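Local structure of alginate lyase (Bacteroides ovatus, 3NNB) at residues P46-D50 with K139-N143; L282-D287 with I346-A350. The protein probably cleaves alginate by beta-elimination, leaving an unsaturated uronic acid at the new chain end. All blocks are in the same frame, centred on the assembly; numbering follows the deposited sequence. Where two conformers were deposited one is given.

Contact 1 of 2, residues P46-D50 with K139-N143; sequences PSVMD and KTKMN
Val48 reaches the loop 139-143 with both of its methyl groups, on the buried, well-packed side of this loop-loop contact beside helix 121-136. Val48 CG1 lies 3.8 Å from Met142 CB, the two side chains crossing at about a right angle, while Val48 CG2 sits 3.7 Å from Lys141 O. Trp134 of helix 121-136 touches both Val48 and Met142. Alongside, Ser47 CB approaches Thr140 O at 3.5 Å. Ser47 OG, placed between the backbone N and the carbonyl carbon (chi1 80°), accepts from Met49 N at 3.0 Å, an ST turn inside the type I turn Ser47-Asp50. Replacing Ser47 by an alanine would probably leave Met49 N without its acceptor and remove the OG contact with Thr140 CB. The other side is more open: selenomethionine Met49, bent at chi2 and chi3, lays CG 3.7 Å from Lys139 O, but Met49 and Thr140 are partly exposed and Lys139 exposed. One water joins the backbones, donating to Thr140 O at 2.8 Å and accepting from Val48 N at 2.9 Å. Thr140 OG1 bonds instead to Val133 O. The chemistry implies that 46-50 is held by its own turn bonds and 139-143 by helix 121-136 and His61, the two meeting through van der Waals contact and one water.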
ATOM      1  N   PRO A  46      10.844  13.309  -9.067  1.00  9.51           N
ATOM      2  CA  PRO A  46      11.848  12.338  -9.502  1.00 10.08           C
ATOM      3  C   PRO A  46      11.349  11.466 -10.663  1.00 10.37           C
ATOM      4  O   PRO A  46      10.197  11.547 -11.073  1.00  9.94           O
ATOM      5  CB  PRO A  46      12.044  11.481  -8.255  1.00 10.00           C
ATOM      6  CG  PRO A  46      10.654  11.394  -7.689  1.00  9.74           C
ATOM      7  CD  PRO A  46      10.046  12.773  -7.938  1.00 11.61           C
ATOM      8  N   SER A  47      12.212  10.583 -11.141  1.00  8.83           N
ATOM      9  CA  SER A  47      11.858   9.619 -12.177  1.00  7.06           C
ATOM     10  C   SER A  47      12.790   8.438 -12.124  1.00  8.27           C
ATOM     11  O   SER A  47      13.838   8.478 -11.466  1.00  9.78           O
ATOM     12  CB  SER A  47      11.894  10.224 -13.579  1.00  8.19           C
ATOM     13  OG  SER A  47      13.231  10.306 -14.101  1.00  9.06           O
ATOM     14  N   VAL A  48      12.414   7.383 -12.864  1.00  7.95           N
ATOM     15  CA  VAL A  48      13.279   6.228 -13.016  1.00  6.64           C
ATOM     16  C   VAL A  48      14.599   6.556 -13.773  1.00  9.96           C
ATOM     17  O   VAL A  48      15.498   5.730 -13.812  1.00  8.98           O
ATOM     18  CB  VAL A  48      12.576   5.054 -13.725  1.00  8.90           C
ATOM     19  CG1 VAL A  48      11.363   4.567 -12.869  1.00  9.35           C
ATOM     20  CG2 VAL A  48      12.192   5.397 -15.217  1.00  7.74           C
HETATM   21  N   MSE A  49      14.721   7.738 -14.340  1.00  9.72           N
HETATM   22  CA  MSE A  49      15.976   8.157 -14.976  1.00  8.32           C
HETATM   23  C   MSE A  49      17.018   8.611 -13.990  1.00 10.24           C
HETATM   24  O   MSE A  49      18.200   8.814 -14.358  1.00 11.81           O
HETATM   25  CB  MSE A  49      15.707   9.242 -16.015  1.00 11.49           C
HETATM   26  CG  MSE A  49      14.587   8.904 -16.988  1.00 11.36           C
HETATM   27 SE   MSE A  49      14.735   7.184 -17.909  0.75  9.55          SE
HETATM   28  CE  MSE A  49      16.020   7.809 -19.279  1.00 14.94           C
ATOM     29  N   ASP A  50      16.660   8.759 -12.719  1.00 11.56           N
ATOM     30  CA  ASP A  50      17.596   9.336 -11.763  1.00 11.08           C
ATOM     31  C   ASP A  50      18.629   8.331 -11.267  1.00 17.47           C
ATOM     32  O   ASP A  50      19.726   8.724 -10.859  1.00 20.02           O
ATOM     33  CB  ASP A  50      16.860   9.923 -10.559  1.00 11.14           C
ATOM     34  CG  ASP A  50      16.030  11.124 -10.911  1.00 14.72           C
ATOM     35  OD1 ASP A  50      16.287  11.744 -11.947  1.00 15.02           O
ATOM     36  OD2 ASP A  50      15.089  11.436 -10.150  1.00 14.71           O
ATOM     37  N   LYS A 139      10.507  11.415 -22.065  1.00 12.68           N
ATOM     38  CA  LYS A 139      11.898  11.488 -21.655  1.00 14.40           C
ATOM     39  C   LYS A 139      12.155  10.779 -20.336  1.00 12.27           C
ATOM     40  O   LYS A 139      13.290  10.404 -20.055  1.00 12.22           O
ATOM     41  CB  LYS A 139      12.380  12.950 -21.571  1.00 19.57           C
ATOM     42  CG  LYS A 139      12.593  13.591 -22.960  1.00 29.08           C
ATOM     43  CD  LYS A 139      13.230  14.982 -22.815  1.00 35.58           C
ATOM     44  CE  LYS A 139      12.963  15.889 -24.022  1.00 44.25           C
ATOM     45  NZ  LYS A 139      13.487  17.291 -23.780  1.00 38.67           N
ATOM     46  N   THR A 140      11.133  10.664 -19.494  1.00 10.01           N
ATOM     47  CA  THR A 140      11.372  10.263 -18.103  1.00  6.98           C
ATOM     48  C   THR A 140      10.451   9.122 -17.593  1.00  8.90           C
ATOM     49  O   THR A 140      10.644   8.618 -16.483  1.00 10.62           O
ATOM     50  CB  THR A 140      11.219  11.423 -17.122  1.00  9.77           C
ATOM     51  OG1 THR A 140       9.927  12.038 -17.268  1.00  9.14           O
ATOM     52  CG2 THR A 140      12.348  12.451 -17.288  1.00  8.35           C
ATOM     53  N   LYS A 141       9.500   8.671 -18.397  1.00  7.72           N
ATOM     54  CA  LYS A 141       8.461   7.814 -17.846  1.00  8.06           C
ATOM     55  C   LYS A 141       8.927   6.395 -17.499  1.00  9.77           C
ATOM     56  O   LYS A 141       9.847   5.835 -18.096  1.00 11.03           O
ATOM     57  CB  LYS A 141       7.285   7.695 -18.783  1.00 10.77           C
ATOM     58  CG  LYS A 141       7.591   6.954 -20.058  1.00 13.70           C
ATOM     59  CD  LYS A 141       6.366   6.882 -20.929  1.00 26.35           C
ATOM     60  CE  LYS A 141       6.666   6.254 -22.261  1.00 38.76           C
ATOM     61  NZ  LYS A 141       5.503   6.502 -23.173  1.00 42.00           N
HETATM   62  N   MSE A 142       8.249   5.847 -16.507  1.00  7.71           N
HETATM   63  CA  MSE A 142       8.435   4.455 -16.109  1.00  6.36           C
HETATM   64  C   MSE A 142       7.594   3.550 -17.012  1.00  6.88           C
HETATM   65  O   MSE A 142       6.413   3.771 -17.171  1.00  8.04           O
HETATM   66  CB  MSE A 142       8.047   4.247 -14.654  1.00  6.91           C
HETATM   67  CG  MSE A 142       8.119   2.813 -14.197  1.00  8.45           C
HETATM   68 SE   MSE A 142       7.582   2.574 -12.351  0.75  4.89          SE
HETATM   69  CE  MSE A 142       6.955   0.745 -12.469  1.00  7.41           C
ATOM     70  N   ASN A 143       8.211   2.530 -17.600  1.00  7.50           N
ATOM     71  CA  ASN A 143       7.451   1.514 -18.348  1.00  6.96           C
ATOM     72  C   ASN A 143       6.490   0.762 -17.435  1.00  7.05           C
ATOM     73  O   ASN A 143       6.797   0.535 -16.260  1.00  6.59           O
ATOM     74  CB  ASN A 143       8.382   0.594 -19.112  1.00  7.07           C
ATOM     75  CG  ASN A 143       9.169   1.316 -20.165  1.00 10.39           C
ATOM     76  OD1 ASN A 143       8.680   2.279 -20.761  1.00 10.94           O
ATOM     77  ND2 ASN A 143      10.401   0.853 -20.413  1.00  8.33           N
TER
HETATM   78  O   HOH W   1       9.726   7.673 -14.036  1.00  7.63           O

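Contact 2 of 2, residues L282-D287 with I346-A350; sequences LGHMLD and ILRRA
The guanidinium of Arg349 meets the carboxylate of Asp287 at its edge: Asp287 OD1 lies near the guanidinium plane, 3.0 Å from Arg349 NH2, in a salt bridge whose two planes are 32° apart. It holds in one of two conformers of Arg349 and may not in the other. Gly283 O and Leu286 CB approach the same group obliquely, and Gly283 O stands 3.1 Å from Arg349 NH2. A bend at chi3 (63°) turns the guanidinium toward Gly283 and Asp287. The other carboxylate oxygen, Asp287 OD2, bonds to Tyr169 OH, so in this conformer the acid is gripped from two parts of the chain and its charge is probably well balanced in a buried setting. Beside this polar patch the contact is apolar. Leu286 points its CD1 between Ile346 and Arg349, 3.8 Å from Ile346 O and 4.0 Å from Arg349 CB. Ile346 answers in the other direction, its CD1 3.6 Å from Gly283 CA. The two segments run nearly parallel, at 24°, with a closest axis approach of 10.5 Å that is spanned by these side chains. Such near-parallel packing of helix 274-293 on helix 336-351 is consistent with the helical-hairpin (alpha/alpha) architecture of this family; Leu314 of helix 310-317 touches Leu282, Ile346 and Ala350, helix 221-236 takes Asp287 against Val228, and helix 359-366 meets Ala350 through Tyr359.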
ATOM      1  N   LEU A 282      -3.014  -7.906   7.735  1.00  7.06           N
ATOM      2  CA  LEU A 282      -4.358  -7.504   8.183  1.00  6.97           C
ATOM      3  C   LEU A 282      -4.798  -6.187   7.537  1.00  7.71           C
ATOM      4  O   LEU A 282      -5.973  -6.035   7.140  1.00  7.59           O
ATOM      5  CB  LEU A 282      -4.420  -7.383   9.714  1.00  6.71           C
ATOM      6  CG  LEU A 282      -4.921  -8.590  10.470  1.00 11.17           C
ATOM      7  CD1 LEU A 282      -4.544  -8.459  11.957  1.00 11.81           C
ATOM      8  CD2 LEU A 282      -6.465  -8.761  10.222  1.00 10.67           C
ATOM      9  N   GLY A 283      -3.890  -5.221   7.436  1.00  7.93           N
ATOM     10  CA  GLY A 283      -4.233  -3.943   6.784  1.00  7.52           C
ATOM     11  C   GLY A 283      -4.610  -4.131   5.302  1.00  6.98           C
ATOM     12  O   GLY A 283      -5.522  -3.480   4.796  1.00  8.87           O
ATOM     13  N   HIS A 284      -3.928  -5.031   4.622  1.00  6.51           N
ATOM     14  CA  HIS A 284      -4.218  -5.336   3.232  1.00  6.64           C
ATOM     15  C   HIS A 284      -5.539  -6.111   3.094  1.00  7.00           C
ATOM     16  O   HIS A 284      -6.293  -5.920   2.119  1.00  7.87           O
ATOM     17  CB  HIS A 284      -3.071  -6.065   2.579  1.00  6.46           C
ATOM     18  CG  HIS A 284      -1.819  -5.261   2.559  1.00  9.18           C
ATOM     19  ND1 HIS A 284      -0.573  -5.840   2.414  1.00  7.60           N
ATOM     20  CD2 HIS A 284      -1.612  -3.936   2.743  1.00  8.28           C
ATOM     21  CE1 HIS A 284       0.343  -4.882   2.468  1.00  8.88           C
ATOM     22  NE2 HIS A 284      -0.257  -3.718   2.649  1.00  9.01           N
HETATM   23  N   MSE A 285      -5.832  -6.960   4.079  1.00  6.67           N
HETATM   24  CA  MSE A 285      -7.140  -7.611   4.147  1.00  7.23           C
HETATM   25  C   MSE A 285      -8.245  -6.553   4.229  1.00  8.14           C
HETATM   26  O   MSE A 285      -9.241  -6.643   3.543  1.00  7.55           O
HETATM   27  CB  MSE A 285      -7.258  -8.554   5.340  1.00  6.62           C
HETATM   28  CG  MSE A 285      -6.320  -9.753   5.248  1.00  8.23           C
HETATM   29 SE   MSE A 285      -6.307 -10.756   6.881  0.75  4.82          SE
HETATM   30  CE  MSE A 285      -4.892 -12.030   6.481  1.00 13.46           C
ATOM     31  N   LEU A 286      -8.059  -5.583   5.105  1.00  7.62           N
ATOM     32  CA  LEU A 286      -9.017  -4.492   5.277  1.00  6.86           C
ATOM     33  C   LEU A 286      -9.127  -3.593   4.068  1.00  6.99           C
ATOM     34  O   LEU A 286     -10.211  -3.109   3.749  1.00  7.95           O
ATOM     35  CB  LEU A 286      -8.754  -3.724   6.568  1.00  7.39           C
ATOM     36  CG  LEU A 286      -8.918  -4.534   7.862  1.00  7.27           C
ATOM     37  CD1 LEU A 286      -8.364  -3.832   9.118  1.00  9.51           C
ATOM     38  CD2 LEU A 286     -10.409  -4.820   8.118  1.00 13.05           C
ATOM     39  N   ASP A 287      -8.016  -3.378   3.360  1.00  5.98           N
ATOM     40  CA  ASP A 287      -8.080  -2.685   2.079  1.00  6.07           C
ATOM     41  C   ASP A 287      -8.977  -3.454   1.098  1.00  7.50           C
ATOM     42  O   ASP A 287      -9.806  -2.852   0.441  1.00  8.27           O
ATOM     43  CB  ASP A 287      -6.674  -2.576   1.440  1.00  5.99           C
ATOM     44  CG  ASP A 287      -5.794  -1.533   2.103  1.00  8.31           C
ATOM     45  OD1 ASP A 287      -6.256  -0.615   2.801  1.00  8.75           O
ATOM     46  OD2 ASP A 287      -4.555  -1.679   1.938  1.00 11.27           O
ATOM     47  N   ILE A 346      -5.559  -0.464  12.991  1.00  9.00           N
ATOM     48  CA  ILE A 346      -6.240  -1.646  12.479  1.00  8.16           C
ATOM     49  C   ILE A 346      -7.617  -1.779  13.142  1.00  8.84           C
ATOM     50  O   ILE A 346      -8.607  -2.099  12.459  1.00  9.02           O
ATOM     51  CB  ILE A 346      -5.361  -2.931  12.670  1.00  8.71           C
ATOM     52  CG1 ILE A 346      -4.112  -2.881  11.759  1.00  8.27           C
ATOM     53  CG2 ILE A 346      -6.142  -4.228  12.437  1.00  9.56           C
ATOM     54  CD1 ILE A 346      -4.367  -2.918  10.212  1.00  9.57           C
ATOM     55  N   LEU A 347      -7.675  -1.576  14.469  1.00  9.33           N
ATOM     56  CA  LEU A 347      -8.920  -1.712  15.204  1.00 10.49           C
ATOM     57  C   LEU A 347      -9.971  -0.662  14.821  1.00  8.63           C
ATOM     58  O   LEU A 347     -11.130  -0.994  14.644  1.00 10.00           O
ATOM     59  CB  LEU A 347      -8.674  -1.704  16.707  1.00  8.41           C
ATOM     60  CG  LEU A 347      -7.934  -2.916  17.245  1.00 12.67           C
ATOM     61  CD1 LEU A 347      -7.896  -2.807  18.753  1.00 14.90           C
ATOM     62  CD2 LEU A 347      -8.573  -4.246  16.822  1.00 16.47           C
ATOM     63  N   ARG A 348      -9.540   0.583  14.620  1.00  9.79           N
ATOM     64  CA  ARG A 348     -10.428   1.616  14.044  1.00  9.62           C
ATOM     65  C   ARG A 348     -11.030   1.180  12.718  1.00 11.33           C
ATOM     66  O   ARG A 348     -12.233   1.273  12.503  1.00 11.42           O
ATOM     67  CB  ARG A 348      -9.617   2.891  13.822  1.00  9.50           C
ATOM     68  CG  ARG A 348     -10.299   4.003  13.040  1.00 10.16           C
ATOM     69  CD  ARG A 348     -11.540   4.614  13.708  1.00 12.65           C
ATOM     70  NE  ARG A 348     -11.244   5.290  14.967  1.00 10.71           N
ATOM     71  CZ  ARG A 348     -10.908   6.577  15.123  1.00 13.16           C
ATOM     72  NH1 ARG A 348     -10.786   7.415  14.103  1.00 11.87           N
ATOM     73  NH2 ARG A 348     -10.671   7.035  16.332  1.00 12.99           N
ATOM     74  N   ARG A 349     -10.187   0.663  11.838  1.00  9.12           N
ATOM     75  CA  ARG A 349     -10.632   0.276  10.510  0.70 10.31           C
ATOM     76  C   ARG A 349     -11.584  -0.901  10.569  1.00 10.88           C
ATOM     77  O   ARG A 349     -12.603  -0.922   9.858  1.00 10.23           O
ATOM     78  CB  ARG A 349      -9.415   0.002   9.637  0.70  9.86           C
ATOM     79  CG  ARG A 349      -8.567   1.248   9.458  0.70  7.89           C
ATOM     80  CD  ARG A 349      -7.174   0.938   8.968  0.70 19.90           C
ATOM     81  NE  ARG A 349      -7.182   0.336   7.649  0.70 15.43           N
ATOM     82  CZ  ARG A 349      -6.078  -0.132   7.029  0.70 11.95           C
ATOM     83  NH1 ARG A 349      -4.845  -0.049   7.580  0.70 14.50           N
ATOM     84  NH2 ARG A 349      -6.221  -0.647   5.839  0.70 12.67           N
ATOM     85  N   ALA A 350     -11.273  -1.884  11.399  1.00 10.01           N
ATOM     86  CA  ALA A 350     -12.149  -3.068  11.564  1.00 10.78           C
ATOM     87  C   ALA A 350     -13.530  -2.684  12.111  1.00  9.77           C
ATOM     88  O   ALA A 350     -14.544  -3.306  11.767  1.00  9.81           O
ATOM     89  CB  ALA A 350     -11.467  -4.120  12.497  1.00 10.12           C
TER

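In the fold
The two contacts share no elements and do not touch: their centres are 33 Å apart, their nearest atoms about 17 Å, and they lie on opposite sides of the chain's centre. Contact 1, 21 Å from that centre, is partly buried and joins loops that follow helices 27-41 and 121-136. Contact 2 is deeper, at 12 Å, and pairs helices 274-293 and 336-351. Their chemistry follows this placement. Contact 1, with 245 Å² buried, relies on packing of side chains on backbone carbonyls, one apolar pair and a bridging water; contact 2 buries 294 Å² and combines aliphatic packing with a direct salt bridge. Both segments of contact 1 precede those of contact 2 in the sequence.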